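Twitching motility protein PilT (Aquifex aeolicus, PDB 2EYU) probably works as an ATP-driven pilus retraction motor of twitching motility, of which this chain is the C-terminal, P-loop NTPase domain. Local coordinates at residues A[216-219]-A[220-223]; A[223-226]-A[227-231]. The protein carries 1 engineered substitution. One frame throughout, in Å; residues are numbered along the deposited sequence.

Interaction 1: A[216-219]-A[220-223]; sequences MQTM and NQTL
Asn220 lies beside Thr218, the two side chains pointing the same way, with Thr218 CG2 4.2 Å from Asn220 CB. The side chain of Asn220 touches Leu247 and Met250 of helix 244-251. Gln221 reaches back along the chain. Its CG stands beside its own backbone N (chi1 -55°) and the chain then runs extended, which carries OE1 to Thr218 N at 3.1 Å. The bond is almost straight, but the N-H comes from above the carbonyl plane of the side chain. With an alanine in place of Gln221, Thr218 N is likely to lose this acceptor at the helix start. Thr218 is the N-cap of helix 219-228, and its own hydroxyl makes no capping bond. The short, weakly bonded strand 216-217 is the outermost on its side of the mixed sheet within this chain of the P-loop NTPase domain. Thr222 ties the helix to that edge. Its OG1 takes a bent bond (137°) from Gln217 NE2 at 2.7 Å, tilted from the amide plane, and is also bonded to Tyr182 O of strand 179-185. Thr222 N bonds to Thr218 O at 3.3 Å, in the first helical turn. Leu223 N follows with Met219 O at 2.8 Å, while Leu223 CD1 rests 4.0 Å from CG of the selenomethionine Met219.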
# COMPACT_ATOMS: atom_id res chain seq x y z
N MSE A 216 -6.48 9.09 -7.67
CA MSE A 216 -5.15 8.68 -8.12
C MSE A 216 -4.15 9.82 -8.06
O MSE A 216 -4.46 11.00 -8.15
CB MSE A 216 -5.22 8.13 -9.55
CG MSE A 216 -5.87 6.77 -9.69
SE MSE A 216 -4.88 5.36 -8.79
CE MSE A 216 -5.06 4.19 -10.31
N GLN A 217 -2.87 9.48 -7.90
CA GLN A 217 -1.90 10.57 -7.90
C GLN A 217 -0.51 9.98 -8.05
O GLN A 217 -0.14 9.08 -7.30
CB GLN A 217 -2.01 11.44 -6.64
CG GLN A 217 -0.84 12.40 -6.49
CD GLN A 217 -1.20 13.73 -5.87
OE1 GLN A 217 -2.01 14.47 -6.43
NE2 GLN A 217 -0.59 14.04 -4.72
N THR A 218 0.24 10.47 -9.04
CA THR A 218 1.57 9.91 -9.24
C THR A 218 2.52 10.50 -8.21
O THR A 218 2.21 11.55 -7.65
CB THR A 218 2.06 10.22 -10.67
OG1 THR A 218 1.11 9.67 -11.59
CG2 THR A 218 3.40 9.58 -10.98
N MSE A 219 3.65 9.87 -7.98
CA MSE A 219 4.69 10.37 -7.07
C MSE A 219 5.25 11.69 -7.55
O MSE A 219 5.39 12.65 -6.78
CB MSE A 219 5.75 9.27 -7.01
CG MSE A 219 7.05 9.60 -6.32
SE MSE A 219 6.80 9.79 -4.43
CE MSE A 219 6.85 7.89 -4.11
N ASN A 220 5.57 11.74 -8.84
CA ASN A 220 6.10 12.92 -9.53
C ASN A 220 5.20 14.12 -9.32
O ASN A 220 5.63 15.27 -9.15
CB ASN A 220 6.26 12.63 -11.01
CG ASN A 220 7.64 12.16 -11.42
OD1 ASN A 220 7.88 11.77 -12.56
ND2 ASN A 220 8.56 12.21 -10.48
N GLN A 221 3.89 13.88 -9.30
CA GLN A 221 2.99 15.01 -9.03
C GLN A 221 3.11 15.49 -7.59
O GLN A 221 3.16 16.69 -7.28
CB GLN A 221 1.55 14.61 -9.33
CG GLN A 221 1.25 14.06 -10.72
CD GLN A 221 -0.27 13.89 -10.82
OE1 GLN A 221 -0.79 12.77 -10.88
NE2 GLN A 221 -0.94 15.03 -10.79
N THR A 222 3.13 14.52 -6.68
CA THR A 222 3.20 14.79 -5.25
C THR A 222 4.49 15.53 -4.88
O THR A 222 4.50 16.42 -4.04
CB THR A 222 3.11 13.50 -4.41
OG1 THR A 222 1.87 12.82 -4.63
CG2 THR A 222 3.16 13.88 -2.94
N LEU A 223 5.60 15.16 -5.51
CA LEU A 223 6.84 15.91 -5.40
C LEU A 223 6.73 17.32 -5.94
O LEU A 223 7.18 18.34 -5.40
CB LEU A 223 7.95 15.17 -6.17
CG LEU A 223 8.30 13.79 -5.62
CD1 LEU A 223 9.13 13.00 -6.63
CD2 LEU A 223 9.03 13.96 -4.30

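Interaction 2: A[223-226]-A[227-231]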
# COMPACT_ATOMS: atom_id res chain seq x y z
N LEU A 223 5.60 15.16 -5.51
CA LEU A 223 6.84 15.91 -5.40
C LEU A 223 6.73 17.32 -5.94
O LEU A 223 7.18 18.34 -5.40
CB LEU A 223 7.95 15.17 -6.17
CG LEU A 223 8.30 13.79 -5.62
CD1 LEU A 223 9.13 13.00 -6.63
CD2 LEU A 223 9.03 13.96 -4.30
N TYR A 224 6.09 17.39 -7.11
CA TYR A 224 5.83 18.70 -7.71
C TYR A 224 5.08 19.59 -6.75
O TYR A 224 5.53 20.72 -6.47
CB TYR A 224 5.10 18.52 -9.03
CG TYR A 224 4.79 19.77 -9.83
CD1 TYR A 224 5.66 20.84 -9.87
CD2 TYR A 224 3.61 19.86 -10.54
CE1 TYR A 224 5.36 21.97 -10.60
CE2 TYR A 224 3.30 20.98 -11.28
CZ TYR A 224 4.18 22.04 -11.31
OH TYR A 224 3.87 23.16 -12.04
N LYS A 225 3.94 19.15 -6.20
CA LYS A 225 3.20 20.04 -5.31
C LYS A 225 3.93 20.31 -4.01
O LYS A 225 3.88 21.43 -3.49
CB LYS A 225 1.80 19.49 -5.02
CG LYS A 225 1.61 18.00 -5.20
CD LYS A 225 0.32 17.56 -4.51
CE LYS A 225 0.47 17.61 -3.00
NZ LYS A 225 -0.47 18.57 -2.36
N LEU A 226 4.64 19.34 -3.44
CA LEU A 226 5.44 19.63 -2.25
C LEU A 226 6.49 20.70 -2.52
O LEU A 226 6.72 21.58 -1.69
CB LEU A 226 6.14 18.37 -1.74
CG LEU A 226 5.17 17.27 -1.27
CD1 LEU A 226 5.89 16.11 -0.61
CD2 LEU A 226 4.11 17.85 -0.34
N TYR A 227 7.13 20.59 -3.69
CA TYR A 227 8.14 21.56 -4.10
C TYR A 227 7.49 22.93 -4.28
O TYR A 227 8.06 23.93 -3.84
CB TYR A 227 8.86 21.13 -5.38
CG TYR A 227 9.72 22.22 -5.99
CD1 TYR A 227 10.83 22.74 -5.35
CD2 TYR A 227 9.40 22.76 -7.24
CE1 TYR A 227 11.61 23.74 -5.92
CE2 TYR A 227 10.17 23.76 -7.81
CZ TYR A 227 11.27 24.25 -7.15
OH TYR A 227 12.03 25.24 -7.72
N LYS A 228 6.33 22.94 -4.92
CA LYS A 228 5.64 24.16 -5.31
C LYS A 228 5.08 24.86 -4.08
O LYS A 228 4.64 26.00 -4.17
CB LYS A 228 4.53 23.90 -6.32
CG LYS A 228 4.96 23.97 -7.77
CD LYS A 228 4.95 25.41 -8.28
CE LYS A 228 6.16 25.68 -9.16
NZ LYS A 228 6.15 24.85 -10.40
N GLN A 229 5.11 24.16 -2.95
CA GLN A 229 4.66 24.75 -1.69
C GLN A 229 5.86 25.08 -0.80
O GLN A 229 5.71 25.45 0.36
CB GLN A 229 3.69 23.82 -0.98
CG GLN A 229 2.57 23.30 -1.87
CD GLN A 229 1.87 22.11 -1.22
OE1 GLN A 229 0.67 21.91 -1.41
NE2 GLN A 229 2.63 21.33 -0.46
N GLY A 230 7.05 24.94 -1.37
CA GLY A 230 8.30 25.23 -0.67
C GLY A 230 8.48 24.26 0.48
O GLY A 230 9.06 24.54 1.53
N LEU A 231 7.95 23.05 0.27
CA LEU A 231 8.00 22.06 1.34
C LEU A 231 9.24 21.18 1.25
O LEU A 231 9.69 20.66 2.28
CB LEU A 231 6.73 21.21 1.34
CG LEU A 231 5.63 21.66 2.31
CD1 LEU A 231 5.28 20.56 3.30
CD2 LEU A 231 6.07 22.91 3.06
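Tyr224 holds CG anti to its own N (chi1 -178°), and Lys228, one turn on, bends at chi2 (-84°) and again further out. These torsions bring the lysine to the ring edge, with NZ near the ring plane. NZ also makes a weak hydrogen bond to Tyr224 OH, at 3.3 Å. Lys228 CG packs 3.5 Å from Tyr224 CE1, so the aliphatic chain shares the contact. The pair lies on the last turn of helix 219-228, which a Schellman motif ends. Gly230 is its C-prime residue and takes positive phi (65°). Gly230 N bonds back to Tyr227 O at 2.9 Å. Before the motif the helical pattern is regular: Tyr227 N meets Leu223 O, and Lys228 N meets Tyr224 O. Leu226 O then receives Leu231 N, nearly along its C=O axis, and a weak bond from Gln229 N. Two backbone donors thus share this one oxygen where the helix gives out. Leu226 packs on Val179 of strand 179-185. Tyr224 instead touches Leu247 and Ile251 of helix 244-251. Across the turn, Leu231 CB sits 4.2 Å from Leu226 CB.

Overall arrangement
Late in the chain, strand 216-217 runs beside strand 179-185 at the sheet edge. Interaction 1 follows at once, closing the turn from this strand into helix 219-228. Leu223 belongs to both contacts, and interaction 2 carries on from it to the far end of the helix and the turn through 231. The two contacts are consecutive. Neither nests in the other nor crosses it, and their centres lie 11 Å apart. They also touch at one point, Gln217 NE2 packing 3.6 Å from Lys225 CD. Between them they span one helix from start to finish. Residues from both contacts pack against strand 179-185 and helix 244-251, so this helix joins the sheet edge to the C-terminal helix.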